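Long-range contacts in phosphorylated carbohydrates phosphatase TM_1254 (Thermotoga maritima msb8, PDB 3KBB), which dephosphorylates phosphorylated sugars such as erythrose 4-phosphate, fructose 6-phosphate and mannose 6-phosphate with the help of a divalent metal ion, cobalt giving the highest activity: residues 178-186 with 199-208; 101-109 with 145-153. One frame throughout, in Å; residues are numbered along the deposited sequence.

From the N terminus, the chain lays down strand 3-7, which ends at the probable nucleophile D7, and passes through four helices and helix 89-98 before reaching strand 102-106. Contact 2 then closes a loop of 35 residues, bringing helix 144-153 back over that strand. After strand 160-164 and helix 167-175, contact 1 closes a shorter loop, with 12 residues between 178-186 and 199-208, and pairs strands 181-184 and 201-203. The two loops lie in series and neither nest nor cross. Contact 2 ties a helix to one half of the six-stranded parallel sheet, contact 1 adds the edge strand on the other, and they meet where I178 CD1 packs against Y146 and L150.

Contact 1 (178-186 with 199-208)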
ATOM      1  N   ILE A 178       8.533   6.934  15.832  1.00 17.97           N
ATOM      2  CA  ILE A 178       8.120   8.025  14.965  1.00 17.03           C
ATOM      3  C   ILE A 178       6.779   8.592  15.479  1.00 18.61           C
ATOM      4  O   ILE A 178       5.795   7.857  15.643  1.00 20.12           O
ATOM      5  CB  ILE A 178       7.945   7.544  13.521  1.00 16.00           C
ATOM      6  CG1 ILE A 178       9.288   7.016  12.980  1.00 12.69           C
ATOM      7  CG2 ILE A 178       7.392   8.712  12.606  1.00 16.45           C
ATOM      8  CD1 ILE A 178       9.171   6.286  11.640  1.00 19.15           C
ATOM      9  N   GLU A 179       6.753   9.899  15.709  1.00 19.59           N
ATOM     10  CA  GLU A 179       5.527  10.550  16.234  1.00 20.54           C
ATOM     11  C   GLU A 179       4.641  11.174  15.162  1.00 19.86           C
ATOM     12  O   GLU A 179       3.398  11.140  15.264  1.00 20.16           O
ATOM     13  CB  GLU A 179       5.902  11.569  17.310  1.00 22.06           C
ATOM     14  CG  GLU A 179       6.299  10.873  18.632  1.00 27.13           C
ATOM     15  CD  GLU A 179       5.185  10.054  19.258  0.50 29.34           C
ATOM     16  OE1 GLU A 179       4.126  10.632  19.606  0.50 33.17           O
ATOM     17  OE2 GLU A 179       5.375   8.832  19.425  0.50 30.24           O
ATOM     18  N   ARG A 180       5.269  11.776  14.156  1.00 18.72           N
ATOM     19  CA  ARG A 180       4.525  12.478  13.118  1.00 18.61           C
ATOM     20  C   ARG A 180       4.008  11.537  12.032  1.00 18.66           C
ATOM     21  O   ARG A 180       4.630  11.417  10.953  1.00 18.06           O
ATOM     22  CB  ARG A 180       5.309  13.627  12.490  1.00 19.01           C
ATOM     23  CG  ARG A 180       5.884  14.632  13.476  1.00 21.46           C
ATOM     24  CD  ARG A 180       6.463  15.810  12.697  1.00 26.44           C
ATOM     25  NE  ARG A 180       6.957  16.838  13.610  1.00 29.30           N
ATOM     26  CZ  ARG A 180       6.389  18.034  13.787  0.70 30.40           C
ATOM     27  NH1 ARG A 180       5.285  18.380  13.110  0.70 25.42           N
ATOM     28  NH2 ARG A 180       6.945  18.882  14.649  0.70 29.19           N
ATOM     29  N   ILE A 181       2.900  10.859  12.337  1.00 16.33           N
ATOM     30  CA  ILE A 181       2.288   9.882  11.421  1.00 16.38           C
ATOM     31  C   ILE A 181       0.934  10.392  10.963  1.00 17.26           C
ATOM     32  O   ILE A 181       0.076  10.688  11.818  1.00 16.64           O
ATOM     33  CB  ILE A 181       2.085   8.526  12.137  1.00 15.17           C
ATOM     34  CG1 ILE A 181       3.438   8.004  12.665  1.00 15.56           C
ATOM     35  CG2 ILE A 181       1.427   7.485  11.173  1.00 15.64           C
ATOM     36  CD1 ILE A 181       3.244   6.954  13.713  1.00 16.07           C
ATOM     37  N   TYR A 182       0.747  10.553   9.655  1.00 16.21           N
ATOM     38  CA  TYR A 182      -0.538  10.983   9.121  1.00 17.26           C
ATOM     39  C   TYR A 182      -1.256   9.756   8.590  1.00 17.55           C
ATOM     40  O   TYR A 182      -0.641   8.898   7.931  1.00 16.24           O
ATOM     41  CB  TYR A 182      -0.356  12.004   7.998  1.00 17.63           C
ATOM     42  CG  TYR A 182       0.080  13.351   8.538  1.00 18.40           C
ATOM     43  CD1 TYR A 182      -0.866  14.351   8.819  1.00 20.32           C
ATOM     44  CD2 TYR A 182       1.415  13.600   8.843  1.00 20.12           C
ATOM     45  CE1 TYR A 182      -0.468  15.571   9.359  1.00 19.03           C
ATOM     46  CE2 TYR A 182       1.837  14.813   9.366  1.00 17.89           C
ATOM     47  CZ  TYR A 182       0.892  15.799   9.650  1.00 20.21           C
ATOM     48  OH  TYR A 182       1.264  17.022  10.169  1.00 19.45           O
ATOM     49  N   GLY A 183      -2.548   9.652   8.875  1.00 17.59           N
ATOM     50  CA  GLY A 183      -3.325   8.554   8.349  1.00 17.91           C
ATOM     51  C   GLY A 183      -3.997   8.957   7.051  1.00 18.43           C
ATOM     52  O   GLY A 183      -4.766   9.919   7.001  1.00 20.34           O
ATOM     53  N   VAL A 184      -3.723   8.205   5.992  1.00 16.87           N
ATOM     54  CA  VAL A 184      -4.242   8.515   4.656  1.00 18.23           C
ATOM     55  C   VAL A 184      -5.522   7.743   4.404  1.00 19.32           C
ATOM     56  O   VAL A 184      -5.544   6.522   4.553  1.00 19.01           O
ATOM     57  CB  VAL A 184      -3.182   8.172   3.543  1.00 18.61           C
ATOM     58  CG1 VAL A 184      -3.802   8.469   2.149  1.00 19.41           C
ATOM     59  CG2 VAL A 184      -1.972   9.047   3.766  1.00 18.00           C
ATOM     60  N   VAL A 185      -6.595   8.463   4.058  1.00 20.42           N
ATOM     61  CA  VAL A 185      -7.916   7.840   3.986  1.00 23.22           C
ATOM     62  C   VAL A 185      -8.512   8.043   2.615  1.00 25.62           C
ATOM     63  O   VAL A 185      -8.081   8.905   1.858  1.00 25.89           O
ATOM     64  CB  VAL A 185      -8.868   8.455   5.058  1.00 23.34           C
ATOM     65  CG1 VAL A 185      -8.416   8.097   6.440  1.00 24.88           C
ATOM     66  CG2 VAL A 185      -8.940   9.938   4.892  1.00 23.10           C
ATOM     67  N   HIS A 186      -9.553   7.272   2.315  1.00 29.71           N
ATOM     68  CA  HIS A 186     -10.051   7.224   0.961  1.00 33.03           C
ATOM     69  C   HIS A 186     -11.518   7.492   0.764  1.00 34.37           C
ATOM     70  O   HIS A 186     -11.971   7.564  -0.383  1.00 35.29           O
ATOM     71  CB  HIS A 186      -9.695   5.862   0.392  1.00 34.59           C
ATOM     72  CG  HIS A 186      -8.233   5.587   0.481  1.00 37.35           C
ATOM     73  ND1 HIS A 186      -7.308   6.282  -0.273  1.00 40.64           N
ATOM     74  CD2 HIS A 186      -7.528   4.752   1.279  1.00 40.61           C
ATOM     75  CE1 HIS A 186      -6.094   5.868   0.039  1.00 40.51           C
ATOM     76  NE2 HIS A 186      -6.198   4.945   0.985  1.00 41.94           N
ATOM     77  N   ALA A 199      -2.143   7.977  14.722  1.00 18.12           N
ATOM     78  CA  ALA A 199      -2.005   8.992  13.664  1.00 17.08           C
ATOM     79  C   ALA A 199      -2.391  10.383  14.237  1.00 18.64           C
ATOM     80  O   ALA A 199      -3.315  10.498  15.080  1.00 18.23           O
ATOM     81  CB  ALA A 199      -2.847   8.657  12.461  1.00 17.79           C
ATOM     82  N   VAL A 200      -1.683  11.414  13.797  1.00 17.77           N
ATOM     83  CA  VAL A 200      -1.875  12.764  14.368  1.00 19.46           C
ATOM     84  C   VAL A 200      -2.950  13.569  13.623  1.00 18.81           C
ATOM     85  O   VAL A 200      -3.410  14.615  14.104  1.00 19.02           O
ATOM     86  CB  VAL A 200      -0.563  13.596  14.387  1.00 19.51           C
ATOM     87  CG1 VAL A 200       0.503  12.884  15.259  1.00 19.52           C
ATOM     88  CG2 VAL A 200      -0.077  13.932  12.944  1.00 19.69           C
ATOM     89  N   ALA A 201      -3.398  13.030  12.491  1.00 18.68           N
ATOM     90  CA  ALA A 201      -4.399  13.654  11.676  1.00 16.77           C
ATOM     91  C   ALA A 201      -4.705  12.720  10.539  1.00 18.44           C
ATOM     92  O   ALA A 201      -3.851  11.907  10.143  1.00 17.93           O
ATOM     93  CB  ALA A 201      -3.909  15.011  11.122  1.00 17.04           C
ATOM     94  N   LEU A 202      -5.903  12.871   9.997  1.00 17.05           N
ATOM     95  CA  LEU A 202      -6.299  12.166   8.771  1.00 18.60           C
ATOM     96  C   LEU A 202      -6.192  13.084   7.549  1.00 20.13           C
ATOM     97  O   LEU A 202      -6.539  14.298   7.615  1.00 20.77           O
ATOM     98  CB  LEU A 202      -7.727  11.649   8.894  1.00 18.28           C
ATOM     99  CG  LEU A 202      -8.058  10.742  10.097  1.00 20.56           C
ATOM    100  CD1 LEU A 202      -9.511  10.343  10.054  1.00 20.64           C
ATOM    101  CD2 LEU A 202      -7.148   9.477  10.037  1.00 19.89           C
ATOM    102  N   VAL A 203      -5.730  12.527   6.432  1.00 19.01           N
ATOM    103  CA  VAL A 203      -5.665  13.273   5.186  1.00 20.38           C
ATOM    104  C   VAL A 203      -6.022  12.418   3.984  1.00 20.85           C
ATOM    105  O   VAL A 203      -5.720  11.232   3.979  1.00 21.68           O
ATOM    106  CB  VAL A 203      -4.261  13.844   4.939  1.00 21.18           C
ATOM    107  CG1 VAL A 203      -4.021  14.978   5.890  1.00 22.71           C
ATOM    108  CG2 VAL A 203      -3.199  12.703   5.047  1.00 19.54           C
ATOM    109  N   LYS A 204      -6.638  13.023   2.965  1.00 21.89           N
ATOM    110  CA  LYS A 204      -6.791  12.355   1.650  1.00 23.63           C
ATOM    111  C   LYS A 204      -5.467  12.509   0.878  1.00 22.74           C
ATOM    112  O   LYS A 204      -4.674  13.393   1.176  1.00 22.48           O
ATOM    113  CB  LYS A 204      -7.954  12.986   0.854  1.00 24.39           C
ATOM    114  CG  LYS A 204      -9.317  12.859   1.555  1.00 27.69           C
ATOM    115  CD  LYS A 204     -10.469  13.380   0.704  0.50 26.37           C
ATOM    116  CE  LYS A 204     -10.694  14.876   0.908  0.50 31.21           C
ATOM    117  NZ  LYS A 204     -11.408  15.231   2.193  0.50 31.21           N
ATOM    118  N   PRO A 205      -5.192  11.621  -0.080  1.00 23.87           N
ATOM    119  CA  PRO A 205      -3.949  11.723  -0.847  1.00 24.37           C
ATOM    120  C   PRO A 205      -3.732  13.126  -1.408  1.00 24.70           C
ATOM    121  O   PRO A 205      -2.621  13.647  -1.329  1.00 24.84           O
ATOM    122  CB  PRO A 205      -4.191  10.735  -1.990  1.00 24.38           C
ATOM    123  CG  PRO A 205      -4.978   9.662  -1.298  1.00 24.75           C
ATOM    124  CD  PRO A 205      -5.959  10.420  -0.458  1.00 23.61           C
ATOM    125  N   GLU A 206      -4.798  13.734  -1.930  1.00 26.10           N
ATOM    126  CA  GLU A 206      -4.757  15.112  -2.460  1.00 27.12           C
ATOM    127  C   GLU A 206      -4.370  16.147  -1.435  1.00 26.69           C
ATOM    128  O   GLU A 206      -3.996  17.239  -1.812  1.00 28.32           O
ATOM    129  CB  GLU A 206      -6.136  15.577  -2.982  1.00 28.42           C
ATOM    130  CG  GLU A 206      -6.878  14.587  -3.794  1.00 32.51           C
ATOM    131  CD  GLU A 206      -7.735  13.706  -2.922  1.00 33.34           C
ATOM    132  OE1 GLU A 206      -8.811  14.170  -2.472  1.00 38.01           O
ATOM    133  OE2 GLU A 206      -7.343  12.549  -2.706  1.00 30.78           O
ATOM    134  N   GLU A 207      -4.519  15.838  -0.144  1.00 26.36           N
ATOM    135  CA  GLU A 207      -4.221  16.822   0.909  1.00 26.73           C
ATOM    136  C   GLU A 207      -2.785  16.724   1.426  1.00 24.98           C
ATOM    137  O   GLU A 207      -2.350  17.526   2.248  1.00 24.48           O
ATOM    138  CB  GLU A 207      -5.213  16.690   2.077  1.00 27.05           C
ATOM    139  CG  GLU A 207      -6.644  17.182   1.726  1.00 29.09           C
ATOM    140  CD  GLU A 207      -7.763  16.566   2.581  1.00 31.32           C
ATOM    141  OE1 GLU A 207      -7.493  15.885   3.611  1.00 31.31           O
ATOM    142  OE2 GLU A 207      -8.951  16.765   2.190  1.00 36.20           O
ATOM    143  N   ILE A 208      -2.050  15.724   0.948  1.00 23.70           N
ATOM    144  CA  ILE A 208      -0.702  15.466   1.490  1.00 22.36           C
ATOM    145  C   ILE A 208       0.233  16.645   1.165  1.00 21.78           C
ATOM    146  O   ILE A 208       1.017  17.079   2.006  1.00 22.53           O
ATOM    147  CB  ILE A 208      -0.154  14.147   0.938  1.00 21.42           C
ATOM    148  CG1 ILE A 208      -0.944  12.956   1.552  1.00 21.42           C
ATOM    149  CG2 ILE A 208       1.363  14.027   1.215  1.00 20.10           C
ATOM    150  CD1 ILE A 208      -0.586  11.576   0.952  1.00 20.91           C
TER
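V200 N donates to I181 O, a short bond of 2.7 Å, alongside the parallel pairing of strands 181-184 and 201-203. In that pairing G183 bonds through its N to A201 O and through its O to V203 N, and V203 O accepts from V185 N.

Over one face of the Y182 ring sits V200 CG2, 3.9 Å from the ring centroid and close to its normal, a CH-pi contact; A201 CB touches the same ring at CD1 and CE1. Farther along, V184 divides its branches. CG1, anti to the backbone N (chi1 178°), reaches P205 CG at 3.8 Å, while CG2 meets V203 CG2 and, 4.0 Å away, I208 CD1.

In the next shell, V211 of helix 208-215 touches both Y182 and V203, and the ring of F163 meets that of Y182. Where the edge strand ends, E207 takes the backbone N of K204 on OE1 and a salt bridge from K204 NZ on OE2.

Strands 181-184 and 201-203 with helix 192-196 form a beta-alpha-beta unit at the sheet edge of this HAD-like domain. Main-chain N-H and C=O groups join the two strands while Y182, V184 and V203 add apolar side-chain contacts, so the polar hold on the edge strand comes from its backbone, although V185 O is buried without a polar partner.

Contact 2 (101-109 with 145-153); sequences IKLALATST and IYLLVLERL. With SO4 (sulfate ion), chain D.
K102 and L153 join strand 102-106 to the helical segment 145-153, the two running nearly antiparallel (154°) on the parallel sheet of the HAD-like, Rossmann-type fold. From K102, CB lies 3.8 Å from L153 CD2, CD passes the same methyl and the carbonyl oxygen L153 O, CE follows that oxygen, and NZ donates to L153 O at 2.7 Å. The chain beyond CG is extended, which carries the ammonium to this carbonyl near the helix C terminus; a water links NZ to R152 O as well.

A104 and A106 present their CB methyls to the helix. V149 spreads over both, CG1 on A104 CB and CG2 on A106 CB, each 3.7 Å away, while I145 CD1 abuts T107 O.

Past the strand, T107 OG1, anti to its own amide nitrogen (chi1 178°), donates to sulfate O1 and accepts from T109 N, an ST turn. A valine in its place would probably leave sulfate O1 without this donor and T109 N without its acceptor, freeing the turn to shift. K140 NZ and D9 N also hold the sulfate, near the probable nucleophile D7, consistent with a phosphate site. S108 N meets sulfate O4 at 2.8 Å, almost straight at 173°.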
ATOM      1  N   ILE A 101      15.098  17.199   0.896  1.00 25.72           N
ATOM      2  CA  ILE A 101      14.834  16.342   2.047  1.00 25.40           C
ATOM      3  C   ILE A 101      14.783  14.911   1.466  1.00 23.35           C
ATOM      4  O   ILE A 101      14.323  14.728   0.346  1.00 23.26           O
ATOM      5  CB  ILE A 101      13.470  16.799   2.710  1.00 24.87           C
ATOM      6  CG1 ILE A 101      13.720  18.127   3.443  1.00 27.00           C
ATOM      7  CG2 ILE A 101      12.874  15.749   3.679  1.00 27.45           C
ATOM      8  CD1 ILE A 101      12.507  18.739   4.074  1.00 26.94           C
ATOM      9  N   LYS A 102      15.192  13.921   2.250  1.00 21.82           N
ATOM     10  CA  LYS A 102      15.229  12.536   1.745  1.00 21.45           C
ATOM     11  C   LYS A 102      13.826  11.972   1.691  1.00 20.91           C
ATOM     12  O   LYS A 102      12.973  12.341   2.537  1.00 19.85           O
ATOM     13  CB  LYS A 102      16.031  11.675   2.702  1.00 22.28           C
ATOM     14  CG  LYS A 102      17.545  11.880   2.561  1.00 24.32           C
ATOM     15  CD  LYS A 102      18.273  11.033   3.581  1.00 25.60           C
ATOM     16  CE  LYS A 102      19.762  11.307   3.550  1.00 30.45           C
ATOM     17  NZ  LYS A 102      20.455  10.195   4.240  1.00 33.11           N
ATOM     18  N   LEU A 103      13.589  11.083   0.725  1.00 19.93           N
ATOM     19  CA  LEU A 103      12.255  10.540   0.474  1.00 19.74           C
ATOM     20  C   LEU A 103      12.387   9.039   0.544  1.00 18.89           C
ATOM     21  O   LEU A 103      13.298   8.478  -0.093  1.00 18.23           O
ATOM     22  CB  LEU A 103      11.782  10.940  -0.918  1.00 20.51           C
ATOM     23  CG  LEU A 103      10.347  10.886  -1.441  1.00 23.73           C
ATOM     24  CD1 LEU A 103       9.329  11.387  -0.395  1.00 22.81           C
ATOM     25  CD2 LEU A 103      10.194  11.724  -2.763  1.00 21.22           C
ATOM     26  N   ALA A 104      11.514   8.398   1.316  1.00 16.90           N
ATOM     27  CA  ALA A 104      11.602   6.950   1.442  1.00 16.21           C
ATOM     28  C   ALA A 104      10.229   6.315   1.220  1.00 17.14           C
ATOM     29  O   ALA A 104       9.191   6.943   1.481  1.00 16.86           O
ATOM     30  CB  ALA A 104      12.125   6.537   2.793  1.00 15.81           C
ATOM     31  N   LEU A 105      10.265   5.051   0.801  1.00 18.01           N
ATOM     32  CA  LEU A 105       9.082   4.223   0.606  1.00 19.12           C
ATOM     33  C   LEU A 105       9.192   3.041   1.570  1.00 19.27           C
ATOM     34  O   LEU A 105      10.278   2.464   1.729  1.00 20.43           O
ATOM     35  CB  LEU A 105       9.100   3.656  -0.813  1.00 19.23           C
ATOM     36  CG  LEU A 105       7.846   2.810  -0.953  1.00 19.52           C
ATOM     37  CD1 LEU A 105       6.646   3.659  -1.343  1.00 22.27           C
ATOM     38  CD2 LEU A 105       8.051   1.623  -1.880  1.00 24.45           C
ATOM     39  N   ALA A 106       8.094   2.678   2.238  1.00 19.67           N
ATOM     40  CA  ALA A 106       8.061   1.451   3.025  1.00 20.29           C
ATOM     41  C   ALA A 106       6.790   0.701   2.589  1.00 22.15           C
ATOM     42  O   ALA A 106       5.698   1.294   2.500  1.00 23.12           O
ATOM     43  CB  ALA A 106       8.083   1.721   4.526  1.00 20.48           C
ATOM     44  N   THR A 107       6.920  -0.581   2.274  1.00 17.90           N
ATOM     45  CA  THR A 107       5.760  -1.353   1.860  1.00 18.53           C
ATOM     46  C   THR A 107       5.892  -2.785   2.317  1.00 17.71           C
ATOM     47  O   THR A 107       7.000  -3.321   2.326  1.00 18.95           O
ATOM     48  CB  THR A 107       5.551  -1.324   0.335  1.00 17.87           C
ATOM     49  OG1 THR A 107       4.418  -2.129  -0.014  1.00 18.34           O
ATOM     50  CG2 THR A 107       6.814  -1.841  -0.424  1.00 19.58           C
ATOM     51  N   SER A 108       4.765  -3.413   2.671  1.00 18.40           N
ATOM     52  CA  SER A 108       4.759  -4.830   2.994  1.00 18.70           C
ATOM     53  C   SER A 108       4.902  -5.700   1.734  1.00 19.54           C
ATOM     54  O   SER A 108       5.145  -6.910   1.824  1.00 20.81           O
ATOM     55  CB  SER A 108       3.435  -5.194   3.703  1.00 19.80           C
ATOM     56  OG  SER A 108       3.287  -4.403   4.877  1.00 22.62           O
ATOM     57  N   THR A 109       4.662  -5.105   0.569  1.00 18.33           N
ATOM     58  CA  THR A 109       4.712  -5.822  -0.708  1.00 19.43           C
ATOM     59  C   THR A 109       6.162  -6.205  -0.999  1.00 19.98           C
ATOM     60  O   THR A 109       7.045  -5.371  -0.810  1.00 19.59           O
ATOM     61  CB  THR A 109       4.238  -4.909  -1.851  1.00 20.03           C
ATOM     62  OG1 THR A 109       2.868  -4.537  -1.624  1.00 20.42           O
ATOM     63  CG2 THR A 109       4.335  -5.631  -3.179  1.00 20.78           C
ATOM     64  N   ILE A 145      10.205  -2.901   9.966  1.00 15.99           N
ATOM     65  CA  ILE A 145      10.245  -2.234   8.671  1.00 15.40           C
ATOM     66  C   ILE A 145      10.583  -0.741   8.760  1.00 15.73           C
ATOM     67  O   ILE A 145      11.390  -0.248   7.984  1.00 16.01           O
ATOM     68  CB  ILE A 145       8.970  -2.505   7.860  1.00 15.84           C
ATOM     69  CG1 ILE A 145       9.197  -2.176   6.371  1.00 17.42           C
ATOM     70  CG2 ILE A 145       7.744  -1.849   8.461  1.00 15.45           C
ATOM     71  CD1 ILE A 145       8.059  -2.577   5.479  1.00 20.50           C
ATOM     72  N   TYR A 146       9.972  -0.043   9.725  1.00 15.64           N
ATOM     73  CA  TYR A 146      10.301   1.389   9.900  1.00 15.86           C
ATOM     74  C   TYR A 146      11.684   1.596  10.492  1.00 15.50           C
ATOM     75  O   TYR A 146      12.341   2.559  10.138  1.00 14.18           O
ATOM     76  CB  TYR A 146       9.212   2.105  10.720  1.00 15.39           C
ATOM     77  CG  TYR A 146       8.054   2.391   9.782  1.00 16.18           C
ATOM     78  CD1 TYR A 146       8.122   3.448   8.842  1.00 18.56           C
ATOM     79  CD2 TYR A 146       6.905   1.600   9.797  1.00 17.48           C
ATOM     80  CE1 TYR A 146       7.083   3.690   7.956  1.00 21.76           C
ATOM     81  CE2 TYR A 146       5.847   1.828   8.910  1.00 16.41           C
ATOM     82  CZ  TYR A 146       5.954   2.885   7.981  1.00 18.36           C
ATOM     83  OH  TYR A 146       4.942   3.143   7.084  1.00 21.96           O
ATOM     84  N   LEU A 147      12.110   0.721  11.404  1.00 16.24           N
ATOM     85  CA  LEU A 147      13.502   0.769  11.938  1.00 16.53           C
ATOM     86  C   LEU A 147      14.518   0.633  10.794  1.00 17.88           C
ATOM     87  O   LEU A 147      15.538   1.353  10.762  1.00 18.92           O
ATOM     88  CB  LEU A 147      13.678  -0.314  13.034  1.00 16.27           C
ATOM     89  CG  LEU A 147      12.881  -0.032  14.307  1.00 15.90           C
ATOM     90  CD1 LEU A 147      12.828  -1.341  15.175  1.00 18.42           C
ATOM     91  CD2 LEU A 147      13.426   1.165  15.117  1.00 18.64           C
ATOM     92  N   LEU A 148      14.249  -0.255   9.827  1.00 18.04           N
ATOM     93  CA  LEU A 148      15.154  -0.432   8.682  1.00 18.01           C
ATOM     94  C   LEU A 148      15.130   0.809   7.763  1.00 17.95           C
ATOM     95  O   LEU A 148      16.185   1.242   7.262  1.00 19.29           O
ATOM     96  CB  LEU A 148      14.773  -1.691   7.891  1.00 17.54           C
ATOM     97  CG  LEU A 148      15.696  -2.123   6.723  1.00 18.26           C
ATOM     98  CD1 LEU A 148      17.165  -2.179   7.153  1.00 20.13           C
ATOM     99  CD2 LEU A 148      15.189  -3.460   6.117  1.00 19.53           C
ATOM    100  N   VAL A 149      13.943   1.391   7.551  1.00 16.98           N
ATOM    101  CA  VAL A 149      13.855   2.654   6.784  1.00 17.12           C
ATOM    102  C   VAL A 149      14.707   3.739   7.453  1.00 18.12           C
ATOM    103  O   VAL A 149      15.467   4.442   6.742  1.00 18.24           O
ATOM    104  CB  VAL A 149      12.386   3.169   6.621  1.00 16.48           C
ATOM    105  CG1 VAL A 149      12.370   4.565   5.909  1.00 18.98           C
ATOM    106  CG2 VAL A 149      11.583   2.176   5.773  1.00 19.48           C
ATOM    107  N   LEU A 150      14.571   3.884   8.785  1.00 17.71           N
ATOM    108  CA  LEU A 150      15.343   4.869   9.563  1.00 17.86           C
ATOM    109  C   LEU A 150      16.843   4.601   9.440  1.00 18.98           C
ATOM    110  O   LEU A 150      17.629   5.522   9.274  1.00 18.13           O
ATOM    111  CB  LEU A 150      14.919   4.908  11.020  1.00 18.39           C
ATOM    112  CG  LEU A 150      13.474   5.369  11.279  1.00 17.66           C
ATOM    113  CD1 LEU A 150      13.108   5.157  12.735  1.00 20.09           C
ATOM    114  CD2 LEU A 150      13.456   6.865  10.888  1.00 17.92           C
ATOM    115  N   GLU A 151      17.201   3.318   9.493  1.00 19.20           N
ATOM    116  CA  GLU A 151      18.603   2.895   9.355  1.00 20.41           C
ATOM    117  C   GLU A 151      19.187   3.276   8.030  1.00 20.30           C
ATOM    118  O   GLU A 151      20.288   3.847   7.982  1.00 21.70           O
ATOM    119  CB  GLU A 151      18.740   1.401   9.584  1.00 20.26           C
ATOM    120  CG  GLU A 151      20.226   0.939   9.563  1.00 25.05           C
ATOM    121  CD  GLU A 151      20.386  -0.435  10.126  1.00 32.50           C
ATOM    122  OE1 GLU A 151      19.625  -1.327   9.696  1.00 30.31           O
ATOM    123  OE2 GLU A 151      21.262  -0.607  11.008  1.00 38.70           O
ATOM    124  N   ARG A 152      18.488   2.931   6.948  1.00 20.20           N
ATOM    125  CA  ARG A 152      18.949   3.195   5.618  1.00 21.33           C
ATOM    126  C   ARG A 152      18.979   4.709   5.315  1.00 21.44           C
ATOM    127  O   ARG A 152      19.836   5.173   4.574  1.00 22.66           O
ATOM    128  CB  ARG A 152      18.103   2.465   4.577  1.00 21.16           C
ATOM    129  CG  ARG A 152      18.295   0.901   4.601  1.00 20.53           C
ATOM    130  CD  ARG A 152      17.613   0.203   3.385  1.00 24.70           C
ATOM    131  NE  ARG A 152      17.710  -1.259   3.524  1.00 26.14           N
ATOM    132  CZ  ARG A 152      16.995  -2.190   2.864  1.00 28.58           C
ATOM    133  NH1 ARG A 152      16.096  -1.882   1.930  1.00 26.73           N
ATOM    134  NH2 ARG A 152      17.232  -3.469   3.124  1.00 29.34           N
ATOM    135  N   LEU A 153      18.045   5.470   5.890  1.00 20.03           N
ATOM    136  CA  LEU A 153      18.051   6.932   5.727  1.00 20.71           C
ATOM    137  C   LEU A 153      19.132   7.629   6.590  1.00 21.50           C
ATOM    138  O   LEU A 153      19.526   8.783   6.308  1.00 22.20           O
ATOM    139  CB  LEU A 153      16.699   7.477   6.201  1.00 18.97           C
ATOM    140  CG  LEU A 153      15.461   7.275   5.345  1.00 18.93           C
ATOM    141  CD1 LEU A 153      14.251   7.622   6.200  1.00 19.07           C
ATOM    142  CD2 LEU A 153      15.536   8.228   4.129  1.00 19.87           C
TER
HETATM  143  S   SO4 D 226       1.755  -1.874   1.639  0.50 27.07           S
HETATM  144  O1  SO4 D 226       2.206  -0.806   0.734  0.50 14.21           O
HETATM  145  O2  SO4 D 226       0.313  -1.779   1.851  0.50 20.72           O
HETATM  146  O3  SO4 D 226       1.935  -3.195   0.995  0.50 24.57           O
HETATM  147  O4  SO4 D 226       2.407  -1.848   2.994  0.50 20.48           O
HETATM  148  O   HOH W   1      20.111   7.708   3.039  1.00 41.91           O